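TRAP dicarboxylate transporter, DctP subunit (Anaerococcus prevoti, PDB 4N91) binds D-glucuronate, in both anomeric forms, in a cleft between its two lobes, and probably presents it to the membrane components of a TRAP transporter. Local coordinates at residues G36-Q41 against M196-V201; S76-V81 against V176-T181; A94-L99 against D104-F109; V183-L188 against D235-V240; Y202-L205 against I209-G212. All blocks are in the same frame, centred on the assembly; numbering follows the deposited sequence.

Following the chain from the N terminus, segments 36-41, 76-81 and 94-99 come first. Interaction 3 closes a short loop when the chain returns at 104-109. Interaction 2 closes next, at 176-181, with interaction 3 lying within its span. Interaction 4 then opens at 183-188, before interaction 1 closes at 196-201, so 1 and 4 cross. Interaction 1 encloses both 2 and 3. Interaction 5 is a short local loop inside the span of interaction 4, which closes last at 235-240. Interactions 1 and 2 tie the two lobes together around the bound glucuronate. Interaction 3 starts at the end of strand 91-95 of the five-stranded sheet, while 4 and 5 pack the other lobe.

Interaction 1 (G36-Q41 against M196-V201); sequences GHNQSQ and MGFGEV. With BDP (beta-D-glucopyranuronic acid), chain C.
N38 ND2, which also lies against F198 CB, gives a hydrogen bond to O4 of the bound beta-D-glucuronate, with ND2 and O4 3.1 Å apart and an angle of 154° at the hydrogen. The N38 amide plane is turned 35° from the F198 ring. C5 of the sugar sits over the centre of one ring face, 3.6 Å above the plane. The ring forms a flat wall for the sugar. F198 has CG anti to its backbone N (chi1 -168°), which carries the ring over the ligand. Q39 comes to the same ring at its edge: its OE1 lies near the ring plane, 3.7 Å from F198 CE2, with the amide nearly perpendicular to the ring. The bend of Q39 at chi2 brings the other end of the amide to the sugar, with Q39 NE2 2.9 Å from O2. Within the loop, H37 ND1 accepts from Q39 N, and H37 NE2 is bonded to H46 ND1. N38, Q39 and F198 all belong to the glucuronate pocket. The loop of N38 and Q39 links strand 31-36 to helix 44-60 and touches helix 77-86. F198 lies between strand 192-195 and helix 201-207 and touches R175 of strand 173-176.

Interaction 2 (S76-V81 against V176-T181); sequences SQIDMV and VQQSPT. With BDP (beta-D-glucopyranuronic acid), chain C.
Q77 faces Q177 across the ligand cleft, its CB pointing toward segment 176-181. Beyond CG the side chain runs extended. CD lies 3.6 Å from O4 of the beta-D-glucuronate. The two ends of the amide then divide their work. NE2 gives a hydrogen bond to the sugar, 3.0 Å from Q77 NE2 to O3, at 157°. OE1 accepts from the backbone N of S95, which fixes how the amide is turned. A water lies between the two glutamines, 2.7 Å from Q77 OE1 and 2.6 Å from Q177 OE1; their amide planes are 63° apart. Q177 packs beside the sugar carboxylate, and Q177 NE2 is bonded to S95 OG. Further out, I78 CD1 packs near OE1 of one modelled conformer of Q178. S76 and D79 form a capping box at the start of helix 77-86. This contact joins the N-terminal end of that helix to the turn between strand 173-176 and helix 180-188. Helix 96-99 touches both sides, through I98 and A97.

Interaction 3 (A94-L99 against D104-F109); sequences ASNAIL and DVWEIF
The turn from strand 91-95 into the short helix 96-99, part of the periplasmic binding protein fold, packs N96 against W106 and F109, and L99 against W106. S95 is the N-cap of the helix, its OG accepting from A97 N, and it is also a glucuronate pocket residue. L99 sits over one face of the W106 indole. Its CB makes a CH-pi contact, 3.7 Å from the centroid of the five-membered ring and only 13° off the normal. L99 CD1 extends over the same ring system, toward the rim. Beyond the segments, W106 NE1 is bonded to T138 OG1. N96 reaches the backbone of the 3-10 turn that starts at D104. Its chi1 (-165°) swings the amide to the far side of the CA-CB bond from its own N, toward W106. N96 ND2 donates to W106 O at 2.8 Å. The acceptor lies close to the plane of the N96 amide, but the donor is tilted 31° from the carbonyl plane. N96 ND2 is also bonded to N110 OD1, so this nitrogen has two acceptors. The oxygen of the same amide is less well served. N96 OD1 is buried with no hydrogen-bond partner. It lies at the edges of both rings, near their planes, 3.2 Å from W106 CE3 and 3.7 Å from F109 CD2.

Interaction 4 (V183-L188 against D235-V240); sequences VRMMDL and DMHQMV
M185, a selenomethionine here, lays its methyl end over one face of the H237 ring. CE is 3.5 Å above the ring plane, offset toward the rim, and closest to H237 CD2 at 3.6 Å. This is a CH-pi contact. The selenium is oblique to the ring, 4.3 Å from its centroid. M185 runs out from the helix extended through chi1 and chi2, then bends at chi3 (74°), which turns CE across the imidazole. M185 also touches V307 and L310 of helix 301-317, so it is held between that helix and the histidine. The contact packs helix 180-188 against strand 231-238 of the four-stranded mixed sheet. In that sheet the strand runs antiparallel to strand 154-158, whose R154 binds glucuronate; H237 touches R154. H237 is held at both ring nitrogens: ND1 donates to D235 OD2 in a His-carboxylate bond modelled as very short, and NE2 is bonded to E214 OE2. Q238 adds a looser contact, its CD 4.3 Å from M185 SE. Its amide is pinned at both ends, NE2 to N110 O and OE1 to N182 ND2.

Interaction 5 (Y202-L205 against I209-G212); sequences YTAL and IIDG
A204 O, in the last turn of helix 201-207, faces two successive backbone amides, I209 N and I210 N. I209 N is 3.1 Å from A204 O and I210 N is 3.5 Å from it. Both bonds are weak, the first because it is strongly bent (124°), the second because it is long. One water adds a bridge, donating to L205 O at 2.7 Å and to I210 O at 2.8 Å. The apolar contacts centre on I210. Its CG1 stands between the backbone N and the carbonyl carbon (chi1 48°), which sends CD1 back toward the helix. There I210 CD1 meets A204 CB at 3.7 Å and L205 CD2 at 3.8 Å. L205 starts out pointing away from segment 209-212, but its CD2 returns to rest 3.7 Å from G212 CA. I209 makes a smaller contact, with CG2 near A204 CB. The turn carries the chain from helix 201-207 into strand 212-215. At the start of that strand G212 shares a backbone bond with R175 of strand 173-176. D211 shares backbone bonds with K159 and K173, and its OD2 also accepts from K173 N. A204 packs on M196, just after strand 192-195.

Interaction 1 (G36-Q41 against M196-V201)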
# COMPACT_ATOMS: atom_id res chain seq x y z
N GLY A 36 8.82 -11.42 3.78
CA GLY A 36 8.55 -11.26 2.37
C GLY A 36 7.95 -9.95 1.94
O GLY A 36 7.20 -9.30 2.68
N HIS A 37 8.25 -9.57 0.70
CA HIS A 37 7.59 -8.46 0.06
C HIS A 37 7.63 -8.62 -1.46
O HIS A 37 8.28 -9.53 -1.96
CB HIS A 37 8.20 -7.13 0.51
CG HIS A 37 9.59 -6.90 0.00
ND1 HIS A 37 9.83 -6.30 -1.21
CD2 HIS A 37 10.80 -7.20 0.52
CE1 HIS A 37 11.13 -6.22 -1.42
NE2 HIS A 37 11.74 -6.73 -0.37
N ASN A 38 6.89 -7.78 -2.18
CA ASN A 38 6.69 -7.97 -3.61
C ASN A 38 7.43 -6.99 -4.51
O ASN A 38 7.19 -6.93 -5.71
CB ASN A 38 5.20 -7.96 -3.95
CG ASN A 38 4.57 -6.59 -3.82
OD1 ASN A 38 5.20 -5.62 -3.42
ND2 ASN A 38 3.29 -6.51 -4.19
N GLN A 39 8.32 -6.20 -3.92
CA GLN A 39 9.05 -5.13 -4.63
C GLN A 39 10.43 -5.58 -5.06
O GLN A 39 10.98 -6.57 -4.57
CB GLN A 39 9.18 -3.88 -3.76
CG GLN A 39 7.84 -3.38 -3.20
CD GLN A 39 6.97 -2.66 -4.20
OE1 GLN A 39 7.22 -2.64 -5.42
NE2 GLN A 39 5.93 -2.04 -3.69
N SER A 40 11.03 -4.81 -5.96
CA SER A 40 12.39 -5.07 -6.35
C SER A 40 13.37 -4.79 -5.22
O SER A 40 13.06 -4.11 -4.22
CB SER A 40 12.75 -4.20 -7.54
OG SER A 40 13.13 -2.91 -7.15
N GLN A 41 14.60 -5.26 -5.42
CA GLN A 41 15.68 -5.01 -4.46
C GLN A 41 16.12 -3.55 -4.40
O GLN A 41 16.82 -3.17 -3.46
CB GLN A 41 16.86 -5.91 -4.79
CG GLN A 41 16.58 -7.36 -4.47
CD GLN A 41 17.76 -8.24 -4.80
OE1 GLN A 41 18.79 -8.19 -4.13
NE2 GLN A 41 17.62 -9.04 -5.85
N MSE A 196 -6.04 -8.04 -9.84
CA MSE A 196 -5.00 -9.05 -10.03
C MSE A 196 -3.77 -8.63 -9.24
O MSE A 196 -3.65 -7.47 -8.84
CB MSE A 196 -4.62 -9.18 -11.51
CG MSE A 196 -3.97 -7.93 -12.05
SE MSE A 196 -3.64 -7.98 -13.99
CE MSE A 196 -5.44 -7.87 -14.59
N GLY A 197 -2.86 -9.57 -9.03
CA GLY A 197 -1.65 -9.29 -8.30
C GLY A 197 -0.67 -8.39 -9.04
O GLY A 197 -0.65 -8.33 -10.25
N PHE A 198 0.15 -7.70 -8.26
CA PHE A 198 0.99 -6.62 -8.78
C PHE A 198 1.95 -7.14 -9.85
O PHE A 198 2.19 -6.49 -10.86
CB PHE A 198 1.73 -6.01 -7.61
CG PHE A 198 2.45 -4.71 -7.89
CD1 PHE A 198 1.83 -3.70 -8.62
CD2 PHE A 198 3.70 -4.48 -7.37
CE1 PHE A 198 2.47 -2.50 -8.84
CE2 PHE A 198 4.34 -3.27 -7.59
CZ PHE A 198 3.73 -2.29 -8.31
N GLY A 199 2.54 -8.31 -9.61
CA GLY A 199 3.44 -8.91 -10.57
C GLY A 199 2.89 -9.26 -11.94
O GLY A 199 3.66 -9.49 -12.88
N GLU A 200 1.56 -9.33 -12.04
CA GLU A 200 0.90 -9.62 -13.30
C GLU A 200 0.65 -8.42 -14.20
O GLU A 200 0.32 -8.57 -15.39
CB GLU A 200 -0.41 -10.30 -12.95
CG GLU A 200 -0.10 -11.62 -12.19
CD GLU A 200 -1.11 -12.02 -11.14
OE1 GLU A 200 -2.31 -11.98 -11.44
OE2 GLU A 200 -0.69 -12.44 -10.02
N VAL A 201 0.77 -7.23 -13.64
CA VAL A 201 0.25 -6.04 -14.30
C VAL A 201 1.04 -5.68 -15.56
O VAL A 201 0.43 -5.34 -16.57
CB VAL A 201 0.21 -4.85 -13.31
CG1 VAL A 201 -0.27 -3.58 -14.01
CG2 VAL A 201 -0.65 -5.18 -12.11
C1 BDP C . 2.24 -0.52 -4.54
C2 BDP C . 2.23 -0.99 -3.16
C3 BDP C . 2.25 -2.49 -3.13
C4 BDP C . 1.13 -3.04 -3.83
C5 BDP C . 1.10 -2.51 -5.21
C6 BDP C . -0.18 -2.95 -5.97
O2 BDP C . 3.58 -0.61 -2.70
O3 BDP C . 2.27 -2.96 -1.74
O4 BDP C . 1.08 -4.38 -3.83
O5 BDP C . 1.09 -1.04 -5.20
O6A BDP C . -0.38 -4.18 -6.03
O1 BDP C . 1.94 0.90 -4.49
O6B BDP C . -0.79 -2.10 -6.66

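Interaction 2 (S76-V81 against V176-T181)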
# COMPACT_ATOMS: atom_id res chain seq x y z
N SER A 76 2.67 -13.96 -4.56
CA SER A 76 1.96 -12.70 -4.63
C SER A 76 1.61 -12.23 -3.21
O SER A 76 1.71 -13.00 -2.24
CB SER A 76 0.67 -12.91 -5.41
OG SER A 76 -0.21 -13.71 -4.61
N GLN A 77 1.21 -10.98 -3.05
CA GLN A 77 0.92 -10.48 -1.73
C GLN A 77 -0.18 -11.30 -1.03
O GLN A 77 -0.09 -11.62 0.16
CB GLN A 77 0.49 -9.01 -1.83
CG GLN A 77 1.08 -8.17 -0.84
CD GLN A 77 0.80 -6.71 -1.10
OE1 GLN A 77 -0.34 -6.31 -1.15
NE2 GLN A 77 1.85 -5.92 -1.23
N ILE A 78 -1.21 -11.65 -1.78
CA ILE A 78 -2.27 -12.50 -1.21
C ILE A 78 -1.72 -13.84 -0.71
O ILE A 78 -2.10 -14.25 0.38
CB ILE A 78 -3.41 -12.77 -2.23
CG1 ILE A 78 -4.45 -11.67 -2.10
CG2 ILE A 78 -4.06 -14.11 -1.95
CD1 ILE A 78 -5.29 -11.75 -0.79
N ASP A 79 -0.84 -14.48 -1.49
CA ASP A 79 -0.10 -15.71 -1.12
C ASP A 79 0.60 -15.46 0.25
O ASP A 79 0.47 -16.24 1.20
CB ASP A 79 1.03 -16.06 -2.15
CG ASP A 79 0.55 -16.69 -3.49
OD1 ASP A 79 -0.63 -17.10 -3.63
OD2 ASP A 79 1.42 -16.76 -4.44
N MSE A 80 1.34 -14.35 0.33
CA MSE A 80 2.18 -14.07 1.49
C MSE A 80 1.37 -13.79 2.75
O MSE A 80 1.76 -14.22 3.83
CB MSE A 80 3.13 -12.89 1.21
CG MSE A 80 4.18 -13.24 0.21
SE MSE A 80 5.56 -11.84 0.10
CE MSE A 80 4.59 -10.58 -1.05
N VAL A 81 0.25 -13.08 2.63
CA VAL A 81 -0.58 -12.82 3.81
C VAL A 81 -1.05 -14.16 4.38
O VAL A 81 -1.03 -14.37 5.61
CB VAL A 81 -1.76 -11.92 3.50
CG1 VAL A 81 -2.69 -11.79 4.72
CG2 VAL A 81 -1.28 -10.55 3.06
N VAL A 176 -6.90 -3.13 -10.66
CA VAL A 176 -6.86 -2.72 -9.27
C VAL A 176 -6.32 -3.89 -8.45
O VAL A 176 -6.13 -4.99 -8.96
CB VAL A 176 -8.23 -2.29 -8.74
CG1 VAL A 176 -8.70 -1.05 -9.51
CG2 VAL A 176 -9.23 -3.42 -8.88
N GLN A 177 -6.03 -3.63 -7.18
CA GLN A 177 -5.67 -4.70 -6.27
C GLN A 177 -6.90 -5.52 -5.92
O GLN A 177 -8.03 -5.15 -6.29
CB GLN A 177 -5.06 -4.11 -5.02
CG GLN A 177 -3.80 -3.28 -5.31
CD GLN A 177 -3.12 -2.84 -4.03
OE1 GLN A 177 -2.41 -3.61 -3.38
NE2 GLN A 177 -3.36 -1.61 -3.65
N GLN A 178 -6.70 -6.65 -5.25
CA GLN A 178 -7.80 -7.50 -4.83
C GLN A 178 -8.50 -6.88 -3.63
O GLN A 178 -8.29 -7.28 -2.47
CB GLN A 178 -7.34 -8.93 -4.54
CG GLN A 178 -8.51 -9.92 -4.46
CD GLN A 178 -8.11 -11.34 -4.11
OE1 GLN A 178 -8.41 -11.83 -3.03
NE2 GLN A 178 -7.42 -12.01 -5.03
N SER A 179 -9.35 -5.91 -3.93
CA SER A 179 -9.94 -5.02 -2.96
C SER A 179 -11.36 -4.65 -3.37
O SER A 179 -11.56 -3.94 -4.36
CB SER A 179 -9.09 -3.74 -2.94
OG SER A 179 -9.75 -2.70 -2.23
N PRO A 180 -12.36 -5.13 -2.63
CA PRO A 180 -13.74 -4.75 -2.99
C PRO A 180 -13.97 -3.24 -2.99
O PRO A 180 -14.76 -2.75 -3.82
CB PRO A 180 -14.60 -5.46 -1.96
CG PRO A 180 -13.73 -6.63 -1.48
CD PRO A 180 -12.31 -6.14 -1.55
N THR A 181 -13.27 -2.50 -2.16
CA THR A 181 -13.39 -1.04 -2.16
C THR A 181 -12.99 -0.46 -3.50
O THR A 181 -13.73 0.34 -4.10
CB THR A 181 -12.54 -0.42 -1.03
OG1 THR A 181 -13.15 -0.73 0.22
CG2 THR A 181 -12.43 1.08 -1.20
C1 BDP C . 2.24 -0.52 -4.54
C2 BDP C . 2.23 -0.99 -3.16
C3 BDP C . 2.25 -2.49 -3.13
C4 BDP C . 1.13 -3.04 -3.83
C5 BDP C . 1.10 -2.51 -5.21
C6 BDP C . -0.18 -2.95 -5.97
O2 BDP C . 3.58 -0.61 -2.70
O3 BDP C . 2.27 -2.96 -1.74
O4 BDP C . 1.08 -4.38 -3.83
O5 BDP C . 1.09 -1.04 -5.20
O6A BDP C . -0.38 -4.18 -6.03
O1 BDP C . 1.94 0.90 -4.49
O6B BDP C . -0.79 -2.10 -6.66
O HOH W 1 -1.66 -6.05 -3.52

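Interaction 3 (A94-L99 against D104-F109)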
# COMPACT_ATOMS: atom_id res chain seq x y z
N ALA A 94 2.02 -6.05 3.13
CA ALA A 94 0.79 -6.11 2.35
C ALA A 94 0.17 -4.73 2.24
O ALA A 94 0.13 -3.98 3.21
CB ALA A 94 -0.20 -7.05 3.02
N SER A 95 -0.35 -4.39 1.06
CA SER A 95 -1.07 -3.15 0.92
C SER A 95 -2.34 -3.20 1.76
O SER A 95 -3.01 -4.23 1.85
CB SER A 95 -1.45 -2.90 -0.53
OG SER A 95 -2.21 -1.71 -0.67
N ASN A 96 -2.66 -2.08 2.38
CA ASN A 96 -3.89 -1.98 3.15
C ASN A 96 -5.10 -2.37 2.28
O ASN A 96 -6.12 -2.86 2.78
CB ASN A 96 -4.05 -0.55 3.63
CG ASN A 96 -5.08 -0.42 4.71
OD1 ASN A 96 -4.79 -0.64 5.87
ND2 ASN A 96 -6.29 -0.06 4.33
N ALA A 97 -4.98 -2.14 0.97
CA ALA A 97 -6.07 -2.43 0.04
C ALA A 97 -6.58 -3.86 0.20
O ALA A 97 -7.77 -4.11 0.10
CB ALA A 97 -5.62 -2.19 -1.40
N ILE A 98 -5.68 -4.82 0.39
CA ILE A 98 -6.10 -6.21 0.44
C ILE A 98 -6.44 -6.70 1.84
O ILE A 98 -7.12 -7.70 2.01
CB ILE A 98 -5.10 -7.19 -0.22
CG1 ILE A 98 -3.83 -7.30 0.59
CG2 ILE A 98 -4.82 -6.79 -1.72
CD1 ILE A 98 -2.95 -8.47 0.19
N LEU A 99 -6.03 -5.96 2.87
CA LEU A 99 -6.27 -6.41 4.23
C LEU A 99 -7.73 -6.28 4.62
O LEU A 99 -8.19 -6.98 5.51
CB LEU A 99 -5.39 -5.66 5.21
CG LEU A 99 -3.89 -5.95 5.03
CD1 LEU A 99 -3.10 -5.13 6.02
CD2 LEU A 99 -3.57 -7.43 5.19
N ASP A 104 -12.83 -6.19 8.07
CA ASP A 104 -13.40 -5.01 7.44
C ASP A 104 -12.91 -3.67 8.00
O ASP A 104 -13.05 -2.65 7.34
CB ASP A 104 -14.93 -5.06 7.44
CG ASP A 104 -15.55 -4.93 8.83
OD1 ASP A 104 -14.88 -4.56 9.82
OD2 ASP A 104 -16.77 -5.20 8.93
N VAL A 105 -12.37 -3.64 9.22
CA VAL A 105 -11.96 -2.36 9.77
C VAL A 105 -10.78 -1.74 9.00
O VAL A 105 -10.59 -0.53 9.03
CB VAL A 105 -11.65 -2.43 11.27
CG1 VAL A 105 -10.26 -2.95 11.53
CG2 VAL A 105 -11.83 -1.06 11.90
N TRP A 106 -10.02 -2.56 8.28
CA TRP A 106 -8.92 -1.98 7.47
C TRP A 106 -9.44 -1.06 6.37
O TRP A 106 -8.70 -0.24 5.81
CB TRP A 106 -8.03 -3.05 6.85
CG TRP A 106 -7.30 -3.94 7.80
CD1 TRP A 106 -7.72 -5.15 8.26
CD2 TRP A 106 -6.00 -3.73 8.36
NE1 TRP A 106 -6.78 -5.70 9.08
CE2 TRP A 106 -5.72 -4.85 9.17
CE3 TRP A 106 -5.05 -2.71 8.26
CZ2 TRP A 106 -4.52 -4.98 9.87
CZ3 TRP A 106 -3.88 -2.84 8.97
CH2 TRP A 106 -3.62 -3.96 9.76
N GLU A 107 -10.73 -1.19 6.04
CA GLU A 107 -11.39 -0.37 5.03
C GLU A 107 -11.14 1.10 5.21
O GLU A 107 -11.20 1.85 4.25
CB GLU A 107 -12.91 -0.53 5.13
CG GLU A 107 -13.46 -1.73 4.49
CD GLU A 107 -14.92 -1.95 4.81
OE1 GLU A 107 -15.45 -1.41 5.84
OE2 GLU A 107 -15.53 -2.69 4.03
N ILE A 108 -10.94 1.53 6.45
CA ILE A 108 -10.82 2.96 6.74
C ILE A 108 -9.77 3.66 5.86
O ILE A 108 -10.03 4.73 5.29
CB ILE A 108 -10.56 3.21 8.25
CG1 ILE A 108 -10.50 4.71 8.57
CG2 ILE A 108 -9.28 2.54 8.75
CD1 ILE A 108 -11.77 5.42 8.36
N PHE A 109 -8.59 3.06 5.73
CA PHE A 109 -7.51 3.71 4.97
C PHE A 109 -7.60 3.48 3.46
O PHE A 109 -6.75 3.96 2.71
CB PHE A 109 -6.13 3.28 5.46
CG PHE A 109 -5.91 3.50 6.92
CD1 PHE A 109 -6.20 4.72 7.52
CD2 PHE A 109 -5.41 2.48 7.71
CE1 PHE A 109 -5.98 4.89 8.87
CE2 PHE A 109 -5.20 2.67 9.07
CZ PHE A 109 -5.50 3.86 9.64

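Interaction 4 (V183-L188 against D235-V240)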
# COMPACT_ATOMS: atom_id res chain seq x y z
N VAL A 183 -12.82 -2.06 -6.40
CA VAL A 183 -13.77 -2.47 -7.43
C VAL A 183 -14.97 -1.51 -7.47
O VAL A 183 -15.39 -1.05 -8.53
CB VAL A 183 -14.22 -3.90 -7.21
CG1 VAL A 183 -15.38 -4.24 -8.15
CG2 VAL A 183 -13.04 -4.84 -7.42
N ARG A 184 -15.54 -1.22 -6.29
CA ARG A 184 -16.66 -0.30 -6.21
C ARG A 184 -16.27 1.10 -6.71
O ARG A 184 -17.06 1.76 -7.37
CB ARG A 184 -17.19 -0.24 -4.78
CG ARG A 184 -18.35 0.71 -4.59
CD ARG A 184 -19.57 0.32 -5.38
NE ARG A 184 -20.68 1.21 -5.03
CZ ARG A 184 -21.69 1.50 -5.84
NH1 ARG A 184 -21.77 0.96 -7.05
NH2 ARG A 184 -22.63 2.35 -5.43
N MSE A 185 -15.06 1.55 -6.39
CA MSE A 185 -14.60 2.84 -6.87
C MSE A 185 -14.62 2.87 -8.40
O MSE A 185 -15.03 3.88 -9.01
CB MSE A 185 -13.19 3.12 -6.36
CG MSE A 185 -12.71 4.51 -6.73
SE MSE A 185 -10.83 4.79 -6.18
CE MSE A 185 -9.96 3.69 -7.56
N MSE A 186 -14.19 1.79 -9.06
CA MSE A 186 -14.16 1.80 -10.52
C MSE A 186 -15.59 1.82 -11.06
O MSE A 186 -15.85 2.49 -12.06
CB MSE A 186 -13.41 0.62 -11.12
CG MSE A 186 -11.95 0.54 -10.71
SE MSE A 186 -10.94 2.22 -10.96
CE MSE A 186 -11.46 2.66 -12.74
N ASP A 187 -16.50 1.10 -10.40
CA ASP A 187 -17.90 1.09 -10.82
C ASP A 187 -18.50 2.50 -10.77
O ASP A 187 -19.20 2.91 -11.71
CB ASP A 187 -18.73 0.19 -9.91
CG ASP A 187 -18.46 -1.27 -10.10
OD1 ASP A 187 -17.91 -1.68 -11.15
OD2 ASP A 187 -18.84 -2.03 -9.19
N LEU A 188 -18.23 3.24 -9.70
CA LEU A 188 -18.73 4.60 -9.54
C LEU A 188 -18.12 5.58 -10.54
O LEU A 188 -18.73 6.59 -10.89
CB LEU A 188 -18.46 5.10 -8.13
CG LEU A 188 -19.33 4.49 -7.05
CD1 LEU A 188 -18.73 4.74 -5.68
CD2 LEU A 188 -20.75 5.07 -7.16
N ASP A 235 -4.95 12.24 -10.52
CA ASP A 235 -6.22 12.38 -9.84
C ASP A 235 -6.06 12.10 -8.34
O ASP A 235 -6.89 12.53 -7.54
CB ASP A 235 -7.28 11.48 -10.46
CG ASP A 235 -7.02 10.02 -10.21
OD1 ASP A 235 -5.96 9.55 -10.66
OD2 ASP A 235 -7.87 9.34 -9.58
N MSE A 236 -5.00 11.37 -7.98
CA MSE A 236 -4.62 11.10 -6.58
C MSE A 236 -5.79 10.63 -5.70
O MSE A 236 -6.08 11.20 -4.62
CB MSE A 236 -3.91 12.33 -6.00
CG MSE A 236 -2.60 12.64 -6.71
SE MSE A 236 -1.81 14.33 -6.15
CE MSE A 236 -1.32 13.78 -4.35
N HIS A 237 -6.45 9.56 -6.13
CA HIS A 237 -7.69 9.13 -5.50
C HIS A 237 -7.50 8.49 -4.14
O HIS A 237 -8.43 8.53 -3.32
CB HIS A 237 -8.50 8.20 -6.40
CG HIS A 237 -7.70 7.13 -7.07
ND1 HIS A 237 -7.31 7.22 -8.38
CD2 HIS A 237 -7.26 5.92 -6.63
CE1 HIS A 237 -6.64 6.15 -8.73
NE2 HIS A 237 -6.59 5.34 -7.69
N GLN A 238 -6.34 7.91 -3.89
CA GLN A 238 -6.08 7.28 -2.60
C GLN A 238 -4.65 7.46 -2.16
O GLN A 238 -3.73 7.64 -3.00
CB GLN A 238 -6.35 5.78 -2.61
CG GLN A 238 -7.78 5.37 -2.84
CD GLN A 238 -7.85 3.91 -3.21
OE1 GLN A 238 -7.24 3.45 -4.21
NE2 GLN A 238 -8.56 3.16 -2.41
N MSE A 239 -4.46 7.42 -0.84
CA MSE A 239 -3.15 7.29 -0.22
C MSE A 239 -3.23 6.04 0.62
O MSE A 239 -3.78 6.05 1.73
CB MSE A 239 -2.77 8.51 0.62
CG MSE A 239 -2.82 9.76 -0.17
SE MSE A 239 -2.20 11.26 0.89
CE MSE A 239 -0.30 11.19 0.36
N VAL A 240 -2.70 4.95 0.08
CA VAL A 240 -2.95 3.63 0.67
C VAL A 240 -1.67 3.14 1.33
O VAL A 240 -0.67 2.88 0.65
CB VAL A 240 -3.41 2.59 -0.38
CG1 VAL A 240 -3.73 1.26 0.29
CG2 VAL A 240 -4.64 3.10 -1.15

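Interaction 5 (Y202-L205 against I209-G212)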
# COMPACT_ATOMS: atom_id res chain seq x y z
N TYR A 202 2.37 -5.77 -15.52
CA TYR A 202 3.17 -5.40 -16.69
C TYR A 202 2.74 -6.19 -17.94
O TYR A 202 2.48 -5.62 -18.99
CB TYR A 202 4.64 -5.63 -16.38
CG TYR A 202 5.53 -5.39 -17.55
CD1 TYR A 202 5.92 -4.12 -17.90
CD2 TYR A 202 5.98 -6.46 -18.32
CE1 TYR A 202 6.76 -3.90 -19.00
CE2 TYR A 202 6.80 -6.26 -19.42
CZ TYR A 202 7.19 -4.98 -19.74
OH TYR A 202 8.02 -4.76 -20.82
N THR A 203 2.70 -7.51 -17.82
CA THR A 203 2.31 -8.34 -18.96
C THR A 203 0.85 -8.16 -19.35
O THR A 203 0.51 -8.26 -20.53
CB THR A 203 2.62 -9.83 -18.70
OG1 THR A 203 1.97 -10.25 -17.53
CG2 THR A 203 4.11 -10.06 -18.50
N ALA A 204 -0.02 -7.86 -18.38
CA ALA A 204 -1.42 -7.62 -18.68
C ALA A 204 -1.55 -6.33 -19.51
O ALA A 204 -2.35 -6.27 -20.43
CB ALA A 204 -2.23 -7.55 -17.43
N LEU A 205 -0.75 -5.31 -19.18
CA LEU A 205 -0.75 -4.07 -19.98
C LEU A 205 -0.20 -4.33 -21.40
O LEU A 205 -0.75 -3.86 -22.39
CB LEU A 205 0.10 -3.00 -19.30
CG LEU A 205 -0.45 -2.40 -18.01
CD1 LEU A 205 0.66 -1.69 -17.26
CD2 LEU A 205 -1.64 -1.46 -18.27
N ILE A 209 -4.81 -6.93 -22.21
CA ILE A 209 -5.85 -7.48 -21.36
C ILE A 209 -6.48 -6.39 -20.48
O ILE A 209 -7.67 -6.46 -20.15
CB ILE A 209 -5.24 -8.61 -20.52
CG1 ILE A 209 -5.21 -9.88 -21.38
CG2 ILE A 209 -5.99 -8.84 -19.26
CD1 ILE A 209 -4.36 -10.96 -20.77
N ILE A 210 -5.68 -5.40 -20.11
CA ILE A 210 -6.16 -4.21 -19.42
C ILE A 210 -5.70 -2.98 -20.19
O ILE A 210 -4.72 -3.03 -20.91
CB ILE A 210 -5.64 -4.13 -17.97
CG1 ILE A 210 -4.14 -4.38 -17.92
CG2 ILE A 210 -6.41 -5.11 -17.10
CD1 ILE A 210 -3.52 -4.22 -16.55
N ASP A 211 -6.42 -1.88 -19.98
CA ASP A 211 -6.17 -0.61 -20.64
C ASP A 211 -5.34 0.36 -19.81
O ASP A 211 -4.89 1.39 -20.32
CB ASP A 211 -7.52 0.03 -20.96
CG ASP A 211 -8.34 -0.82 -21.90
OD1 ASP A 211 -7.86 -1.09 -23.03
OD2 ASP A 211 -9.44 -1.24 -21.50
N GLY A 212 -5.12 0.02 -18.55
CA GLY A 212 -4.46 0.92 -17.63
C GLY A 212 -4.52 0.36 -16.23
O GLY A 212 -4.98 -0.76 -15.99
O HOH W 2 -2.84 -2.11 -22.74